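Side-chain contacts in N-alpha-acetyltransferase 30 (PDB 6YGA), which catalyses, as the catalytic subunit of the NatC complex, transfer of the acetyl group of acetyl-CoA to the N-terminal methionine of substrate proteins: residues A[65-70]-A[105-110]; A[70-75]-A[112-117]; A[76-81]-A[151-156]. All coordinates share one frame; numbering follows the deposited sequence.

Three consecutive pieces of the hairpin of strands 61-72 and 76-86 (65-70, 70-75 and 76-81) meet, in the same order, three later pieces of the chain: the end of helix 95-109, segment 112-117, and strand 151-157. Contacts 1 and 2 share Asp70 and have centres about 10 Å apart; contact 3 is centred about 11 Å from contact 1 and 8 Å from contact 2. Contact 1 joins the helix to one face of the mixed GNAT sheet, whereas contacts 2 and 3 each bridge a strand on the other. The salt bridge from Glu114 (contact 2) to Arg78 (contact 3) and these bridging contacts tie together strands 61-72, 76-86, 114-120 and 151-157 of the catalytic domain.

Contact 1. Residues A[65-70]-A[105-110]; sequences IVCKMD and DKMQRE. With EDO (1,2-ethanediol), chain J.
In the GNAT fold of this subunit, helix 95-109 follows strand 76-86 and packs against the central sheet, and here its last turn and the residue after it meet strand 61-72 through Cys67, Met69, Met107 and Glu110. Both methionines are present as selenomethionine. Met107 points from the helix to the strand and bends at its last torsion (chi3 -83°), which turns the methyl CE onto Cys67, 3.8 Å from SG. Its SE lies 3.9 Å from Cys67 CB and 4.0 Å from the carbonyl O of Lys68, so the tip lies along the strand backbone. Ala103, one turn earlier in the helix, also touches Cys67, and Leu77 of the adjoining strand and Cys112 also pack on Met69.

Glu110 has just left helical geometry, and Met69 crosses it at about a right angle: SE rests 3.8 Å from Glu110 CB. The Glu110 carboxylate turns away to Lys106, whose NZ makes a salt bridge to OE2 at 3.2 Å. Beside the Met69 side chain, an ethanediol, probably from the crystallisation liquor, donates through O1 to the carbonyl O of Met69 at 3.2 Å. The methyl CE of Met69 comes within 3.3 Å of the backbone O of Glu110.

Contact 2. Residues A[70-75]-A[112-117]; sequences DPHRNV and CDEIML
His72 and Glu114 approach each other across an intervening strand: the backbones of 70-75 and 112-117 do not pair, because strand 76-86 runs between strands 61-72 and 114-120, and after His72 the chain turns through Arg73 with positive phi (57°) to reach that middle strand. The side chains therefore span the gap from its two sides. His72 has CG anti to the backbone N (chi1 -167°), which sends the imidazole out from the sheet alongside the Arg78 side chain. The Glu114 side chain crosses it at about a right angle, with the ring and carboxylate planes inclined by 48° and OE2 standing 4.2 Å from ND1. That is proximity without a bond, and the acid's strong partners are arginines of the middle strand: OE2 forms a salt bridge with Arg78 and OE1 another with Arg76. In GNAT enzymes the two parallel central strands, here 76-86 and 114-120, splay apart to admit acetyl-CoA; this contact lies near the N-terminal end of the second. A di(hydroxyethyl)ether molecule, probably from the crystallisation liquor, sits beside His72 and forms a weak hydrogen bond with Glu114 OE1. Nearer the turn, Asp113 OD2 lies 4.0 Å from the carbonyl O of Val75. Both are acceptors: OD2 takes the backbone N-H of Leu77, while OD1 is hydrogen-bonded to Thr159 OG1 close to the C-terminus.

Contact 3. Residues A[76-81]-A[151-156]; sequences RLRGYI and AFKLIL
Arg78 reaches from strand 76-86 of the GNAT sheet across strand 114-120 to Lys153 and Ile155 on strand 151-157, over the face away from helix 95-109. Its CB lies beside the hairpin neighbour, 3.8 Å from His72 CB. With CG anti to the backbone N (chi1 166°), the chain heads out over the sheet, and CD passes 3.9 Å from CB of Met116, on the intervening strand. A bend at chi3 (-69°) then turns the guanidinium, whose NE and NH2 both lie close to OE2 of Glu114 on that intervening strand; this carboxylate, and not segment 151-156, supplies its negative partner.

At the tip, NH2 also meets the methyl CD1 of Ile155 at 3.9 Å, the two side chains crossing at about a right angle. Ile155 in turn packs on Leu587 of the N-alpha-acetyltransferase 35 chain. Lys153, extended beyond CG, brings its ammonium beside the other terminal nitrogen, NZ to Arg78 NH1 being 4.0 Å. The like charges would repel, but Glu114 probably offsets part of that charge. A water in the guanidinium plane accepts from both cations, 3.3 Å from Arg78 NH1 and 3.3 Å from Lys153 NZ.

Contact 1. Residues A[65-70]-A[105-110]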
loop_
_atom_site.group_PDB
_atom_site.type_symbol
_atom_site.label_atom_id
_atom_site.label_comp_id
_atom_site.label_asym_id
_atom_site.label_seq_id
_atom_site.Cartn_x
_atom_site.Cartn_y
_atom_site.Cartn_z
ATOM N N ILE A 65 -29.046 -0.693 -0.377
ATOM C CA ILE A 65 -27.830 -1.380 0.034
ATOM C C ILE A 65 -27.743 -2.678 -0.757
ATOM O O ILE A 65 -28.754 -3.357 -0.968
ATOM C CB ILE A 65 -27.805 -1.617 1.561
ATOM C CG1 ILE A 65 -26.470 -2.215 2.004
ATOM C CG2 ILE A 65 -28.978 -2.487 2.013
ATOM C CD1 ILE A 65 -26.325 -2.288 3.511
ATOM N N VAL A 66 -26.544 -3.001 -1.232
ATOM C CA VAL A 66 -26.313 -4.161 -2.086
ATOM C C VAL A 66 -25.261 -5.031 -1.415
ATOM O O VAL A 66 -24.165 -4.551 -1.097
ATOM C CB VAL A 66 -25.868 -3.745 -3.495
ATOM C CG1 VAL A 66 -25.750 -4.961 -4.383
ATOM C CG2 VAL A 66 -26.844 -2.745 -4.091
ATOM N N CYS A 67 -25.587 -6.304 -1.201
ATOM C CA CYS A 67 -24.735 -7.201 -0.435
ATOM C C CYS A 67 -24.588 -8.541 -1.143
ATOM O O CYS A 67 -25.401 -8.918 -1.989
ATOM C CB CYS A 67 -25.290 -7.424 0.978
ATOM S SG CYS A 67 -25.559 -5.891 1.892
ATOM N N LYS A 68 -23.525 -9.256 -0.778
ATOM C CA LYS A 68 -23.290 -10.624 -1.213
ATOM C C LYS A 68 -22.770 -11.421 -0.024
ATOM O O LYS A 68 -22.397 -10.863 1.011
ATOM C CB LYS A 68 -22.287 -10.693 -2.372
ATOM C CG LYS A 68 -20.838 -10.650 -1.916
ATOM C CD LYS A 68 -19.863 -10.672 -3.078
ATOM C CE LYS A 68 -18.447 -10.974 -2.601
ATOM N NZ LYS A 68 -18.327 -12.363 -2.070
HETATM N N MSE A 69 -22.752 -12.741 -0.176
HETATM C CA MSE A 69 -22.105 -13.602 0.806
HETATM C C MSE A 69 -21.483 -14.818 0.133
HETATM O O MSE A 69 -22.033 -15.374 -0.816
HETATM C CB MSE A 69 -23.090 -14.038 1.894
HETATM C CG MSE A 69 -24.229 -14.910 1.414
HETATM SE SE MSE A 69 -25.588 -15.129 2.793
HETATM C CE MSE A 69 -24.778 -16.564 3.830
ATOM N N ASP A 70 -20.318 -15.219 0.628
ATOM C CA ASP A 70 -19.582 -16.347 0.084
ATOM C C ASP A 70 -18.816 -16.995 1.224
ATOM O O ASP A 70 -18.511 -16.326 2.218
ATOM C CB ASP A 70 -18.610 -15.909 -1.024
ATOM C CG ASP A 70 -19.257 -15.888 -2.397
ATOM O OD1 ASP A 70 -20.086 -16.780 -2.676
ATOM O OD2 ASP A 70 -18.933 -14.986 -3.199
ATOM N N ASP A 105 -29.011 -7.958 9.526
ATOM C CA ASP A 105 -29.980 -8.864 10.135
ATOM C C ASP A 105 -30.331 -10.006 9.187
ATOM O O ASP A 105 -30.469 -11.157 9.616
ATOM C CB ASP A 105 -31.230 -8.085 10.547
ATOM C CG ASP A 105 -32.249 -8.944 11.272
ATOM O OD1 ASP A 105 -32.955 -9.726 10.603
ATOM O OD2 ASP A 105 -32.341 -8.840 12.514
ATOM N N LYS A 106 -30.461 -9.708 7.892
ATOM C CA LYS A 106 -30.744 -10.749 6.909
ATOM C C LYS A 106 -29.574 -11.716 6.783
ATOM O O LYS A 106 -29.764 -12.938 6.746
ATOM C CB LYS A 106 -31.068 -10.111 5.558
ATOM C CG LYS A 106 -31.244 -11.098 4.410
ATOM C CD LYS A 106 -32.390 -12.063 4.673
ATOM C CE LYS A 106 -32.616 -12.995 3.489
ATOM N NZ LYS A 106 -33.698 -13.979 3.761
HETATM N N MSE A 107 -28.356 -11.187 6.717
HETATM C CA MSE A 107 -27.168 -12.015 6.552
HETATM C C MSE A 107 -26.891 -12.847 7.807
HETATM O O MSE A 107 -26.429 -13.982 7.707
HETATM C CB MSE A 107 -25.958 -11.145 6.184
HETATM C CG MSE A 107 -26.080 -10.505 4.798
HETATM SE SE MSE A 107 -24.460 -9.623 4.152
HETATM C CE MSE A 107 -24.646 -7.900 5.046
ATOM N N GLN A 108 -27.195 -12.295 8.985
ATOM C CA GLN A 108 -27.078 -13.086 10.208
ATOM C C GLN A 108 -28.080 -14.234 10.214
ATOM O O GLN A 108 -27.739 -15.362 10.592
ATOM C CB GLN A 108 -27.273 -12.203 11.439
ATOM C CG GLN A 108 -27.210 -12.972 12.746
ATOM C CD GLN A 108 -27.154 -12.064 13.954
ATOM O OE1 GLN A 108 -27.970 -11.153 14.099
ATOM N NE2 GLN A 108 -26.181 -12.300 14.824
ATOM N N ARG A 109 -29.320 -13.967 9.799
ATOM C CA ARG A 109 -30.310 -15.031 9.694
ATOM C C ARG A 109 -29.942 -16.030 8.608
ATOM O O ARG A 109 -30.408 -17.173 8.650
ATOM C CB ARG A 109 -31.703 -14.444 9.437
ATOM C CG ARG A 109 -32.342 -13.821 10.676
ATOM C CD ARG A 109 -33.763 -13.313 10.426
ATOM N NE ARG A 109 -33.783 -12.016 9.753
ATOM C CZ ARG A 109 -34.208 -11.820 8.508
ATOM N NH1 ARG A 109 -34.664 -12.838 7.791
ATOM N NH2 ARG A 109 -34.185 -10.602 7.985
ATOM N N GLU A 110 -29.110 -15.633 7.648
ATOM C CA GLU A 110 -28.548 -16.559 6.679
ATOM C C GLU A 110 -27.260 -17.207 7.170
ATOM O O GLU A 110 -26.550 -17.824 6.369
ATOM C CB GLU A 110 -28.313 -15.851 5.341
ATOM C CG GLU A 110 -29.602 -15.421 4.647
ATOM C CD GLU A 110 -30.557 -16.581 4.403
ATOM O OE1 GLU A 110 -30.080 -17.684 4.064
ATOM O OE2 GLU A 110 -31.785 -16.393 4.553
HETATM C C1 EDO J . -23.583 -18.617 0.914
HETATM O O1 EDO J . -22.780 -18.482 -0.264
HETATM C C2 EDO J . -24.220 -20.001 0.965
HETATM O O2 EDO J . -23.206 -21.011 1.043
#

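Contact 2. Residues A[70-75]-A[112-117]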
loop_
_atom_site.group_PDB
_atom_site.type_symbol
_atom_site.label_atom_id
_atom_site.label_comp_id
_atom_site.label_asym_id
_atom_site.label_seq_id
_atom_site.Cartn_x
_atom_site.Cartn_y
_atom_site.Cartn_z
ATOM N N ASP A 70 -20.318 -15.219 0.628
ATOM C CA ASP A 70 -19.582 -16.347 0.084
ATOM C C ASP A 70 -18.816 -16.995 1.224
ATOM O O ASP A 70 -18.511 -16.326 2.218
ATOM C CB ASP A 70 -18.610 -15.909 -1.024
ATOM C CG ASP A 70 -19.257 -15.888 -2.397
ATOM O OD1 ASP A 70 -20.086 -16.780 -2.676
ATOM O OD2 ASP A 70 -18.933 -14.986 -3.199
ATOM N N PRO A 71 -18.504 -18.285 1.120
ATOM C CA PRO A 71 -17.601 -18.889 2.106
ATOM C C PRO A 71 -16.223 -18.247 2.030
ATOM O O PRO A 71 -15.688 -18.008 0.946
ATOM C CB PRO A 71 -17.562 -20.367 1.694
ATOM C CG PRO A 71 -17.961 -20.369 0.255
ATOM C CD PRO A 71 -18.965 -19.263 0.121
ATOM N N HIS A 72 -15.663 -17.937 3.195
ATOM C CA HIS A 72 -14.301 -17.437 3.296
ATOM C C HIS A 72 -13.452 -18.504 3.968
ATOM O O HIS A 72 -13.889 -19.130 4.940
ATOM C CB HIS A 72 -14.228 -16.126 4.084
ATOM C CG HIS A 72 -12.917 -15.410 3.950
ATOM N ND1 HIS A 72 -12.038 -15.254 5.001
ATOM C CD2 HIS A 72 -12.337 -14.809 2.884
ATOM C CE1 HIS A 72 -10.975 -14.587 4.588
ATOM N NE2 HIS A 72 -11.130 -14.307 3.307
ATOM N N ARG A 73 -12.240 -18.695 3.452
ATOM C CA ARG A 73 -11.437 -19.894 3.719
ATOM C C ARG A 73 -12.319 -21.057 3.276
ATOM O O ARG A 73 -12.782 -21.061 2.124
ATOM C CB ARG A 73 -10.960 -19.944 5.169
ATOM C CG ARG A 73 -10.220 -18.706 5.630
ATOM C CD ARG A 73 -9.270 -18.208 4.558
ATOM N NE ARG A 73 -8.080 -17.577 5.121
ATOM C CZ ARG A 73 -7.260 -16.795 4.429
ATOM N NH1 ARG A 73 -7.512 -16.537 3.152
ATOM N NH2 ARG A 73 -6.195 -16.261 5.013
ATOM N N ASN A 74 -12.590 -22.037 4.130
ATOM C CA ASN A 74 -13.545 -23.082 3.811
ATOM C C ASN A 74 -14.642 -23.216 4.855
ATOM O O ASN A 74 -15.667 -23.844 4.574
ATOM C CB ASN A 74 -12.833 -24.439 3.662
ATOM C CG ASN A 74 -11.641 -24.390 2.715
ATOM O OD1 ASN A 74 -11.798 -24.249 1.502
ATOM N ND2 ASN A 74 -10.443 -24.543 3.268
ATOM N N VAL A 75 -14.466 -22.621 6.034
ATOM C CA VAL A 75 -15.263 -22.958 7.209
ATOM C C VAL A 75 -16.166 -21.829 7.673
ATOM O O VAL A 75 -17.008 -22.061 8.557
ATOM C CB VAL A 75 -14.364 -23.412 8.377
ATOM C CG1 VAL A 75 -13.662 -24.712 8.032
ATOM C CG2 VAL A 75 -13.346 -22.328 8.711
ATOM N N CYS A 112 -24.384 -16.031 8.261
ATOM C CA CYS A 112 -23.079 -15.419 8.050
ATOM C C CYS A 112 -22.318 -15.379 9.368
ATOM O O CYS A 112 -22.884 -15.084 10.423
ATOM C CB CYS A 112 -23.226 -14.004 7.482
ATOM S SG CYS A 112 -23.460 -13.927 5.688
ATOM N N ASP A 113 -21.034 -15.721 9.308
ATOM C CA ASP A 113 -20.183 -15.661 10.486
ATOM C C ASP A 113 -19.584 -14.282 10.704
ATOM O O ASP A 113 -19.159 -13.976 11.823
ATOM C CB ASP A 113 -19.060 -16.695 10.375
ATOM C CG ASP A 113 -19.581 -18.117 10.339
ATOM O OD1 ASP A 113 -20.292 -18.514 11.285
ATOM O OD2 ASP A 113 -19.288 -18.838 9.363
ATOM N N GLU A 114 -19.551 -13.446 9.668
ATOM C CA GLU A 114 -18.940 -12.130 9.760
ATOM C C GLU A 114 -19.416 -11.285 8.589
ATOM O O GLU A 114 -19.848 -11.805 7.556
ATOM C CB GLU A 114 -17.411 -12.226 9.771
ATOM C CG GLU A 114 -16.836 -12.821 8.499
ATOM C CD GLU A 114 -15.459 -13.418 8.701
ATOM O OE1 GLU A 114 -15.134 -13.787 9.847
ATOM O OE2 GLU A 114 -14.703 -13.521 7.711
ATOM N N ILE A 115 -19.333 -9.970 8.767
ATOM C CA ILE A 115 -19.670 -9.001 7.734
ATOM C C ILE A 115 -18.420 -8.188 7.432
ATOM O O ILE A 115 -17.747 -7.716 8.355
ATOM C CB ILE A 115 -20.824 -8.084 8.174
ATOM C CG1 ILE A 115 -21.977 -8.918 8.728
ATOM C CG2 ILE A 115 -21.310 -7.241 7.006
ATOM C CD1 ILE A 115 -22.629 -9.809 7.694
HETATM N N MSE A 116 -18.114 -8.024 6.150
HETATM C CA MSE A 116 -16.923 -7.281 5.752
HETATM C C MSE A 116 -17.258 -6.172 4.758
HETATM O O MSE A 116 -18.103 -6.347 3.882
HETATM C CB MSE A 116 -15.882 -8.232 5.153
HETATM C CG MSE A 116 -14.504 -7.621 4.940
HETATM SE SE MSE A 116 -14.309 -6.685 3.240
HETATM C CE MSE A 116 -13.968 -8.221 2.091
ATOM N N LEU A 117 -16.588 -5.031 4.907
ATOM C CA LEU A 117 -16.733 -3.924 3.975
ATOM C C LEU A 117 -15.423 -3.154 3.926
ATOM O O LEU A 117 -14.575 -3.271 4.815
ATOM C CB LEU A 117 -17.893 -2.996 4.366
ATOM C CG LEU A 117 -17.727 -2.173 5.650
ATOM C CD1 LEU A 117 -17.269 -0.752 5.345
ATOM C CD2 LEU A 117 -19.010 -2.159 6.470
#

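Contact 3. Residues A[76-81]-A[151-156]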
loop_
_atom_site.group_PDB
_atom_site.type_symbol
_atom_site.label_atom_id
_atom_site.label_comp_id
_atom_site.label_asym_id
_atom_site.label_seq_id
_atom_site.Cartn_x
_atom_site.Cartn_y
_atom_site.Cartn_z
ATOM N N ARG A 76 -16.030 -20.625 7.123
ATOM C CA ARG A 76 -16.798 -19.479 7.588
ATOM C C ARG A 76 -17.495 -18.784 6.428
ATOM O O ARG A 76 -16.938 -18.664 5.332
ATOM C CB ARG A 76 -15.903 -18.482 8.341
ATOM C CG ARG A 76 -15.427 -19.016 9.686
ATOM C CD ARG A 76 -14.437 -18.087 10.378
ATOM N NE ARG A 76 -15.036 -16.818 10.791
ATOM C CZ ARG A 76 -15.764 -16.652 11.892
ATOM N NH1 ARG A 76 -16.004 -17.677 12.697
ATOM N NH2 ARG A 76 -16.261 -15.458 12.186
ATOM N N LEU A 77 -18.725 -18.338 6.681
ATOM C CA LEU A 77 -19.495 -17.560 5.718
ATOM C C LEU A 77 -19.258 -16.078 5.974
ATOM O O LEU A 77 -19.493 -15.591 7.086
ATOM C CB LEU A 77 -20.984 -17.879 5.818
ATOM C CG LEU A 77 -21.444 -19.160 5.129
ATOM C CD1 LEU A 77 -22.951 -19.333 5.255
ATOM C CD2 LEU A 77 -21.023 -19.138 3.671
ATOM N N ARG A 78 -18.807 -15.367 4.941
ATOM C CA ARG A 78 -18.498 -13.944 5.025
ATOM C C ARG A 78 -19.541 -13.153 4.242
ATOM O O ARG A 78 -19.618 -13.258 3.012
ATOM C CB ARG A 78 -17.094 -13.660 4.495
ATOM C CG ARG A 78 -16.826 -12.186 4.233
ATOM C CD ARG A 78 -15.347 -11.911 4.047
ATOM N NE ARG A 78 -14.606 -12.090 5.292
ATOM C CZ ARG A 78 -13.290 -11.953 5.403
ATOM N NH1 ARG A 78 -12.562 -11.637 4.342
ATOM N NH2 ARG A 78 -12.699 -12.132 6.577
ATOM N N GLY A 79 -20.346 -12.374 4.958
ATOM C CA GLY A 79 -21.179 -11.389 4.308
ATOM C C GLY A 79 -20.366 -10.182 3.881
ATOM O O GLY A 79 -19.349 -9.841 4.485
ATOM N N TYR A 80 -20.822 -9.531 2.813
ATOM C CA TYR A 80 -20.087 -8.419 2.224
ATOM C C TYR A 80 -21.055 -7.325 1.807
ATOM O O TYR A 80 -22.052 -7.601 1.135
ATOM C CB TYR A 80 -19.261 -8.888 1.019
ATOM C CG TYR A 80 -18.507 -7.781 0.321
ATOM C CD1 TYR A 80 -17.395 -7.196 0.911
ATOM C CD2 TYR A 80 -18.904 -7.327 -0.931
ATOM C CE1 TYR A 80 -16.704 -6.184 0.278
ATOM C CE2 TYR A 80 -18.217 -6.317 -1.573
ATOM C CZ TYR A 80 -17.120 -5.749 -0.964
ATOM O OH TYR A 80 -16.434 -4.741 -1.601
ATOM N N ILE A 81 -20.764 -6.091 2.210
ATOM C CA ILE A 81 -21.565 -4.928 1.848
ATOM C C ILE A 81 -20.874 -4.248 0.672
ATOM O O ILE A 81 -19.824 -3.616 0.839
ATOM C CB ILE A 81 -21.737 -3.969 3.034
ATOM C CG1 ILE A 81 -22.477 -4.670 4.178
ATOM C CG2 ILE A 81 -22.472 -2.706 2.609
ATOM C CD1 ILE A 81 -22.686 -3.800 5.404
ATOM N N ALA A 151 -7.679 2.931 2.471
ATOM C CA ALA A 151 -8.927 2.327 2.901
ATOM C C ALA A 151 -8.715 1.604 4.218
ATOM O O ALA A 151 -7.598 1.218 4.570
ATOM C CB ALA A 151 -9.473 1.330 1.874
ATOM N N PHE A 152 -9.812 1.435 4.945
ATOM C CA PHE A 152 -9.883 0.531 6.080
ATOM C C PHE A 152 -10.723 -0.674 5.682
ATOM O O PHE A 152 -11.724 -0.537 4.969
ATOM C CB PHE A 152 -10.499 1.210 7.310
ATOM C CG PHE A 152 -9.554 2.116 8.057
ATOM C CD1 PHE A 152 -8.223 1.771 8.220
ATOM C CD2 PHE A 152 -10.003 3.310 8.605
ATOM C CE1 PHE A 152 -7.358 2.603 8.913
ATOM C CE2 PHE A 152 -9.141 4.146 9.298
ATOM C CZ PHE A 152 -7.819 3.792 9.451
ATOM N N LYS A 153 -10.299 -1.852 6.123
ATOM C CA LYS A 153 -11.097 -3.063 6.013
ATOM C C LYS A 153 -11.816 -3.266 7.340
ATOM O O LYS A 153 -11.168 -3.476 8.370
ATOM C CB LYS A 153 -10.214 -4.265 5.681
ATOM C CG LYS A 153 -10.966 -5.553 5.411
ATOM C CD LYS A 153 -10.007 -6.668 5.033
ATOM C CE LYS A 153 -10.738 -7.816 4.368
ATOM N NZ LYS A 153 -9.787 -8.763 3.724
ATOM N N LEU A 154 -13.143 -3.180 7.317
ATOM C CA LEU A 154 -13.957 -3.298 8.520
ATOM C C LEU A 154 -14.609 -4.671 8.568
ATOM O O LEU A 154 -15.110 -5.165 7.554
ATOM C CB LEU A 154 -15.036 -2.216 8.566
ATOM C CG LEU A 154 -14.547 -0.772 8.477
ATOM C CD1 LEU A 154 -15.705 0.214 8.544
ATOM C CD2 LEU A 154 -13.547 -0.497 9.578
ATOM N N ILE A 155 -14.603 -5.277 9.756
ATOM C CA ILE A 155 -15.171 -6.602 9.978
ATOM C C ILE A 155 -16.009 -6.578 11.250
ATOM O O ILE A 155 -15.572 -6.054 12.282
ATOM C CB ILE A 155 -14.078 -7.683 10.073
ATOM C CG1 ILE A 155 -13.307 -7.778 8.758
ATOM C CG2 ILE A 155 -14.689 -9.031 10.431
ATOM C CD1 ILE A 155 -12.342 -8.926 8.711
ATOM N N LEU A 156 -17.209 -7.134 11.166
ATOM C CA LEU A 156 -18.102 -7.292 12.311
ATOM C C LEU A 156 -18.314 -8.778 12.545
ATOM O O LEU A 156 -18.941 -9.454 11.706
ATOM C CB LEU A 156 -19.437 -6.591 12.069
ATOM C CG LEU A 156 -20.548 -6.836 13.091
ATOM C CD1 LEU A 156 -20.226 -6.140 14.405
ATOM C CD2 LEU A 156 -21.897 -6.379 12.545
HETATM O O HOH W 1 -9.433 -11.549 5.380
#